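Local coordinates for protein putative neuraminyllactose-binding hemagglutinin homolog (Helicobacter pylori, PDB 3BGH) that is of unknown function but, as a homolog of the outer-membrane lipoprotein adhesin HpaA, may bind neuraminyllactose-type sialylated glycans, at residues V19-I27 against Q188-H199. Residues are numbered along the deposited sequence; the frame is centred on the assembly and turned at random.
Sequences VELHFHYPI and QAIRKIMNQAYH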
ATOM      1  N   VAL A  19      19.242   3.574 -15.500  1.00 67.31           N
ATOM      2  CA  VAL A  19      19.250   3.292 -14.042  1.00 67.39           C
ATOM      3  C   VAL A  19      19.258   1.785 -13.848  1.00 67.14           C
ATOM      4  O   VAL A  19      18.490   1.091 -14.476  1.00 68.00           O
ATOM      5  CB  VAL A  19      18.024   3.965 -13.320  1.00 67.69           C
ATOM      6  CG1 VAL A  19      17.780   3.363 -11.934  1.00 66.43           C
ATOM      7  CG2 VAL A  19      18.223   5.485 -13.214  1.00 66.72           C
ATOM      8  N   GLU A  20      20.146   1.270 -13.008  1.00 66.98           N
ATOM      9  CA  GLU A  20      20.148  -0.164 -12.715  1.00 66.78           C
ATOM     10  C   GLU A  20      19.660  -0.391 -11.289  1.00 65.72           C
ATOM     11  O   GLU A  20      19.676   0.538 -10.470  1.00 65.01           O
ATOM     12  CB  GLU A  20      21.525  -0.792 -12.955  1.00 67.54           C
ATOM     13  CG  GLU A  20      21.614  -1.687 -14.243  1.00 71.20           C
ATOM     14  CD  GLU A  20      21.690  -0.881 -15.552  1.00 75.95           C
ATOM     15  OE1 GLU A  20      21.127  -1.345 -16.587  1.00 75.83           O
ATOM     16  OE2 GLU A  20      22.313   0.215 -15.540  1.00 77.91           O
ATOM     17  N   LEU A  21      19.188  -1.599 -10.997  1.00 64.56           N
ATOM     18  CA  LEU A  21      18.700  -1.882  -9.663  1.00 63.94           C
ATOM     19  C   LEU A  21      19.823  -1.576  -8.686  1.00 64.31           C
ATOM     20  O   LEU A  21      20.987  -1.776  -9.004  1.00 64.97           O
ATOM     21  CB  LEU A  21      18.282  -3.329  -9.537  1.00 63.28           C
ATOM     22  CG  LEU A  21      16.911  -3.731 -10.058  1.00 62.06           C
ATOM     23  CD1 LEU A  21      16.704  -5.234  -9.805  1.00 60.68           C
ATOM     24  CD2 LEU A  21      15.831  -2.919  -9.390  1.00 58.29           C
ATOM     25  N   HIS A  22      19.499  -1.064  -7.507  1.00 64.26           N
ATOM     26  CA  HIS A  22      20.543  -0.830  -6.531  1.00 64.64           C
ATOM     27  C   HIS A  22      20.109  -1.094  -5.110  1.00 64.33           C
ATOM     28  O   HIS A  22      19.991  -0.171  -4.307  1.00 62.82           O
ATOM     29  CB  HIS A  22      21.156   0.558  -6.670  1.00 65.49           C
ATOM     30  CG  HIS A  22      22.497   0.675  -6.021  1.00 69.61           C
ATOM     31  ND1 HIS A  22      22.753   1.559  -4.992  1.00 73.11           N
ATOM     32  CD2 HIS A  22      23.648  -0.017  -6.223  1.00 72.11           C
ATOM     33  CE1 HIS A  22      24.013   1.426  -4.607  1.00 75.48           C
ATOM     34  NE2 HIS A  22      24.577   0.479  -5.339  1.00 75.24           N
ATOM     35  N   PHE A  23      19.901  -2.376  -4.799  1.00 64.32           N
ATOM     36  CA  PHE A  23      19.463  -2.767  -3.473  1.00 63.97           C
ATOM     37  C   PHE A  23      20.687  -2.942  -2.549  1.00 64.17           C
ATOM     38  O   PHE A  23      21.005  -4.034  -2.111  1.00 63.96           O
ATOM     39  CB  PHE A  23      18.511  -3.981  -3.563  1.00 63.50           C
ATOM     40  CG  PHE A  23      17.282  -3.739  -4.464  1.00 62.33           C
ATOM     41  CD1 PHE A  23      16.945  -2.451  -4.912  1.00 60.32           C
ATOM     42  CD2 PHE A  23      16.457  -4.797  -4.848  1.00 60.90           C
ATOM     43  CE1 PHE A  23      15.823  -2.233  -5.727  1.00 57.17           C
ATOM     44  CE2 PHE A  23      15.314  -4.582  -5.654  1.00 58.38           C
ATOM     45  CZ  PHE A  23      15.003  -3.308  -6.083  1.00 58.74           C
ATOM     46  N   HIS A  24      21.373  -1.828  -2.271  1.00 65.23           N
ATOM     47  CA  HIS A  24      22.563  -1.800  -1.379  1.00 66.23           C
ATOM     48  C   HIS A  24      22.677  -0.432  -0.683  1.00 66.81           C
ATOM     49  O   HIS A  24      22.635   0.623  -1.326  1.00 66.51           O
ATOM     50  CB  HIS A  24      23.866  -2.178  -2.147  1.00 66.54           C
ATOM     51  CG  HIS A  24      25.115  -2.238  -1.296  1.00 66.33           C
ATOM     52  ND1 HIS A  24      26.061  -1.225  -1.277  1.00 67.42           N
ATOM     53  CD2 HIS A  24      25.583  -3.199  -0.462  1.00 65.54           C
ATOM     54  CE1 HIS A  24      27.046  -1.555  -0.458  1.00 66.98           C
ATOM     55  NE2 HIS A  24      26.781  -2.748   0.051  1.00 66.99           N
ATOM     56  N   TYR A  25      22.768  -0.451   0.642  1.00 67.42           N
ATOM     57  CA  TYR A  25      22.911   0.781   1.402  1.00 68.09           C
ATOM     58  C   TYR A  25      24.246   0.610   2.122  1.00 70.27           C
ATOM     59  O   TYR A  25      24.456  -0.430   2.747  1.00 70.39           O
ATOM     60  CB  TYR A  25      21.719   0.937   2.370  1.00 66.81           C
ATOM     61  CG  TYR A  25      21.878   1.996   3.449  1.00 64.08           C
ATOM     62  CD1 TYR A  25      21.788   3.353   3.133  1.00 62.20           C
ATOM     63  CD2 TYR A  25      22.107   1.638   4.792  1.00 62.64           C
ATOM     64  CE1 TYR A  25      21.937   4.346   4.110  1.00 62.97           C
ATOM     65  CE2 TYR A  25      22.255   2.636   5.798  1.00 62.57           C
ATOM     66  CZ  TYR A  25      22.165   3.992   5.439  1.00 62.48           C
ATOM     67  OH  TYR A  25      22.285   5.007   6.370  1.00 62.27           O
ATOM     68  N   PRO A  26      25.174   1.587   1.992  1.00 72.20           N
ATOM     69  CA  PRO A  26      26.483   1.361   2.632  1.00 73.90           C
ATOM     70  C   PRO A  26      26.420   1.378   4.165  1.00 75.56           C
ATOM     71  O   PRO A  26      26.166   2.424   4.762  1.00 75.79           O
ATOM     72  CB  PRO A  26      27.342   2.516   2.096  1.00 73.75           C
ATOM     73  CG  PRO A  26      26.351   3.601   1.730  1.00 72.95           C
ATOM     74  CD  PRO A  26      25.109   2.883   1.280  1.00 72.07           C
ATOM     75  N   ILE A  27      26.635   0.220   4.788  1.00 77.67           N
ATOM     76  CA  ILE A  27      26.742   0.147   6.250  1.00 79.97           C
ATOM     77  C   ILE A  27      28.089   0.731   6.678  1.00 81.67           C
ATOM     78  O   ILE A  27      29.103   0.048   6.693  1.00 81.98           O
ATOM     79  CB  ILE A  27      26.547  -1.296   6.797  1.00 80.16           C
ATOM     80  CG1 ILE A  27      25.181  -1.857   6.339  1.00 80.73           C
ATOM     81  CG2 ILE A  27      26.683  -1.321   8.325  1.00 78.18           C
ATOM     82  CD1 ILE A  27      25.085  -3.382   6.310  1.00 80.40           C
ATOM     83  N   GLN A 188      12.016   1.421 -16.255  1.00 68.82           N
ATOM     84  CA  GLN A 188      12.998   2.348 -15.713  1.00 67.18           C
ATOM     85  C   GLN A 188      12.481   3.123 -14.451  1.00 65.56           C
ATOM     86  O   GLN A 188      13.214   3.353 -13.488  1.00 65.13           O
ATOM     87  CB  GLN A 188      13.512   3.254 -16.851  1.00 67.17           C
ATOM     88  CG  GLN A 188      14.744   4.095 -16.560  1.00 68.56           C
ATOM     89  CD  GLN A 188      16.084   3.348 -16.628  1.00 71.53           C
ATOM     90  OE1 GLN A 188      17.148   3.965 -16.495  1.00 71.56           O
ATOM     91  NE2 GLN A 188      16.041   2.026 -16.798  1.00 71.34           N
ATOM     92  N   ALA A 189      11.199   3.465 -14.438  1.00 63.79           N
ATOM     93  CA  ALA A 189      10.608   4.203 -13.338  1.00 61.91           C
ATOM     94  C   ALA A 189      10.458   3.300 -12.090  1.00 60.77           C
ATOM     95  O   ALA A 189      10.723   3.728 -10.967  1.00 58.84           O
ATOM     96  CB  ALA A 189       9.275   4.794 -13.762  1.00 61.68           C
ATOM     97  N   ILE A 190      10.054   2.055 -12.340  1.00 59.74           N
ATOM     98  CA  ILE A 190       9.965   0.994 -11.339  1.00 59.05           C
ATOM     99  C   ILE A 190      11.310   0.782 -10.625  1.00 59.06           C
ATOM    100  O   ILE A 190      11.395   0.739  -9.394  1.00 59.11           O
ATOM    101  CB  ILE A 190       9.500  -0.324 -12.014  1.00 58.63           C
ATOM    102  CG1 ILE A 190       8.044  -0.160 -12.474  1.00 58.34           C
ATOM    103  CG2 ILE A 190       9.657  -1.500 -11.096  1.00 54.82           C
ATOM    104  CD1 ILE A 190       7.496  -1.309 -13.260  1.00 55.01           C
ATOM    105  N   ARG A 191      12.353   0.669 -11.425  1.00 59.19           N
ATOM    106  CA  ARG A 191      13.705   0.567 -10.931  1.00 59.09           C
ATOM    107  C   ARG A 191      14.100   1.708  -9.972  1.00 58.04           C
ATOM    108  O   ARG A 191      14.671   1.449  -8.901  1.00 58.26           O
ATOM    109  CB  ARG A 191      14.656   0.401 -12.115  1.00 59.04           C
ATOM    110  CG  ARG A 191      15.271  -0.967 -12.143  1.00 62.50           C
ATOM    111  CD  ARG A 191      15.382  -1.615 -13.507  1.00 66.50           C
ATOM    112  NE  ARG A 191      16.477  -1.081 -14.299  1.00 69.04           N
ATOM    113  CZ  ARG A 191      16.958  -1.650 -15.407  1.00 71.71           C
ATOM    114  NH1 ARG A 191      16.474  -2.809 -15.861  1.00 70.58           N
ATOM    115  NH2 ARG A 191      17.948  -1.057 -16.058  1.00 72.34           N
ATOM    116  N   LYS A 192      13.756   2.946 -10.342  1.00 57.36           N
ATOM    117  CA  LYS A 192      14.023   4.158  -9.533  1.00 56.26           C
ATOM    118  C   LYS A 192      13.226   4.202  -8.255  1.00 55.16           C
ATOM    119  O   LYS A 192      13.770   4.493  -7.194  1.00 55.63           O
ATOM    120  CB  LYS A 192      13.731   5.432 -10.329  1.00 57.26           C
ATOM    121  CG  LYS A 192      14.780   5.786 -11.399  1.00 58.11           C
ATOM    122  CD  LYS A 192      14.623   7.204 -11.881  1.00 61.59           C
ATOM    123  CE  LYS A 192      13.800   7.265 -13.164  1.00 64.40           C
ATOM    124  NZ  LYS A 192      13.352   8.677 -13.450  1.00 67.89           N
ATOM    125  N   ILE A 193      11.940   3.892  -8.353  1.00 53.48           N
ATOM    126  CA  ILE A 193      11.054   3.903  -7.212  1.00 52.21           C
ATOM    127  C   ILE A 193      11.475   2.867  -6.184  1.00 52.68           C
ATOM    128  O   ILE A 193      11.558   3.181  -4.986  1.00 52.35           O
ATOM    129  CB  ILE A 193       9.572   3.726  -7.660  1.00 52.95           C
ATOM    130  CG1 ILE A 193       9.080   5.046  -8.287  1.00 51.90           C
ATOM    131  CG2 ILE A 193       8.694   3.250  -6.498  1.00 48.96           C
ATOM    132  CD1 ILE A 193       7.791   4.953  -9.102  1.00 50.98           C
ATOM    133  N   MET A 194      11.762   1.651  -6.666  1.00 52.43           N
ATOM    134  CA  MET A 194      12.218   0.550  -5.820  1.00 52.96           C
ATOM    135  C   MET A 194      13.564   0.861  -5.143  1.00 52.61           C
ATOM    136  O   MET A 194      13.734   0.538  -3.978  1.00 52.53           O
ATOM    137  CB  MET A 194      12.334  -0.793  -6.590  1.00 52.74           C
ATOM    138  CG  MET A 194      11.155  -1.202  -7.448  1.00 52.64           C
ATOM    139  SD  MET A 194      10.642  -2.865  -7.048  1.00 54.02           S
ATOM    140  CE  MET A 194       9.802  -2.400  -5.545  1.00 47.74           C
ATOM    141  N   ASN A 195      14.521   1.437  -5.876  1.00 51.96           N
ATOM    142  CA  ASN A 195      15.774   1.850  -5.251  1.00 52.25           C
ATOM    143  C   ASN A 195      15.532   2.828  -4.132  1.00 52.71           C
ATOM    144  O   ASN A 195      16.167   2.717  -3.100  1.00 52.79           O
ATOM    145  CB  ASN A 195      16.775   2.471  -6.240  1.00 51.79           C
ATOM    146  CG  ASN A 195      17.360   1.447  -7.201  1.00 51.73           C
ATOM    147  OD1 ASN A 195      17.308   0.245  -6.945  1.00 54.73           O
ATOM    148  ND2 ASN A 195      17.884   1.913  -8.318  1.00 48.67           N
ATOM    149  N   GLN A 196      14.644   3.801  -4.349  1.00 53.58           N
ATOM    150  CA  GLN A 196      14.347   4.785  -3.325  1.00 55.03           C
ATOM    151  C   GLN A 196      13.646   4.108  -2.171  1.00 53.55           C
ATOM    152  O   GLN A 196      13.875   4.465  -1.043  1.00 53.89           O
ATOM    153  CB  GLN A 196      13.448   5.900  -3.839  1.00 55.59           C
ATOM    154  CG  GLN A 196      14.097   6.992  -4.637  1.00 58.83           C
ATOM    155  CD  GLN A 196      13.078   8.088  -5.017  1.00 59.02           C
ATOM    156  OE1 GLN A 196      12.766   8.285  -6.201  1.00 64.21           O
ATOM    157  NE2 GLN A 196      12.540   8.780  -4.004  1.00 60.88           N
ATOM    158  N   ALA A 197      12.803   3.113  -2.442  1.00 52.74           N
ATOM    159  CA  ALA A 197      12.159   2.409  -1.340  1.00 51.20           C
ATOM    160  C   ALA A 197      13.156   1.553  -0.558  1.00 50.49           C
ATOM    161  O   ALA A 197      13.056   1.431   0.675  1.00 49.90           O
ATOM    162  CB  ALA A 197      10.968   1.559  -1.828  1.00 51.47           C
ATOM    163  N   TYR A 198      14.104   0.944  -1.266  1.00 49.54           N
ATOM    164  CA  TYR A 198      15.077   0.099  -0.595  1.00 49.31           C
ATOM    165  C   TYR A 198      15.940   0.964   0.333  1.00 49.71           C
ATOM    166  O   TYR A 198      16.120   0.613   1.485  1.00 50.08           O
ATOM    167  CB  TYR A 198      15.974  -0.661  -1.584  1.00 48.24           C
ATOM    168  CG  TYR A 198      16.906  -1.607  -0.844  1.00 47.30           C
ATOM    169  CD1 TYR A 198      16.545  -2.921  -0.591  1.00 43.86           C
ATOM    170  CD2 TYR A 198      18.125  -1.160  -0.342  1.00 46.42           C
ATOM    171  CE1 TYR A 198      17.401  -3.771   0.093  1.00 43.96           C
ATOM    172  CE2 TYR A 198      18.978  -1.998   0.344  1.00 43.18           C
ATOM    173  CZ  TYR A 198      18.613  -3.290   0.568  1.00 44.86           C
ATOM    174  OH  TYR A 198      19.474  -4.110   1.279  1.00 47.33           O
ATOM    175  N   HIS A 199      16.451   2.082  -0.182  1.00 49.82           N
ATOM    176  CA  HIS A 199      17.233   3.043   0.586  1.00 51.63           C
ATOM    177  C   HIS A 199      16.453   3.476   1.850  1.00 51.66           C
ATOM    178  O   HIS A 199      16.960   3.282   2.948  1.00 52.17           O
ATOM    179  CB  HIS A 199      17.643   4.245  -0.302  1.00 52.02           C
ATOM    180  CG  HIS A 199      18.422   5.316   0.415  1.00 56.26           C
ATOM    181  ND1 HIS A 199      19.789   5.248   0.618  1.00 56.69           N
ATOM    182  CD2 HIS A 199      18.029   6.513   0.926  1.00 59.32           C
ATOM    183  CE1 HIS A 199      20.200   6.339   1.243  1.00 57.86           C
ATOM    184  NE2 HIS A 199      19.154   7.126   1.437  1.00 61.86           N
TER
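The carbonyl oxygen of V19 is held by the guanidinium of R191, and N195, one helical turn on, binds the backbone of E20 and H22. R191 meets V19 O side-on, donating from NE at 3.0 Å and from NH2 at 2.7 Å, with the oxygen practically in the guanidinium plane. The same NH2 forms a salt bridge to E20 OE1 at 3.2 Å. N195 uses both ends of its amide: ND2 donates to E20 O (3.1 Å, 157° at the hydrogen), while OD1 accepts from H22 N at 2.6 Å, the donor lying above the carbonyl plane. These two bonds fix the rotation of the amide and hold this irregular chain alongside the helix.

Apolar packing follows further along, where F23 centres an inverse gamma turn. Y198 CG lies anti to the backbone N (chi1 -176°), which lays the ring under F23, whose CB sits over its face in a CH-pi contact, 3.8 Å from the centroid. F23 CZ reaches M194 CB at 3.7 Å, its ring plane nearly perpendicular to the N195 amide.

An irregular N-terminal segment is thus pinned by side-chain-to-backbone bonds to helix 186-208, beside helix 54-73, where F60 meets F23 and Y198 edge-to-face and Q67 OE1 is hydrogen-bonded to Y198 OH and Y25 N; strand 144-161 packs against A189 and I193.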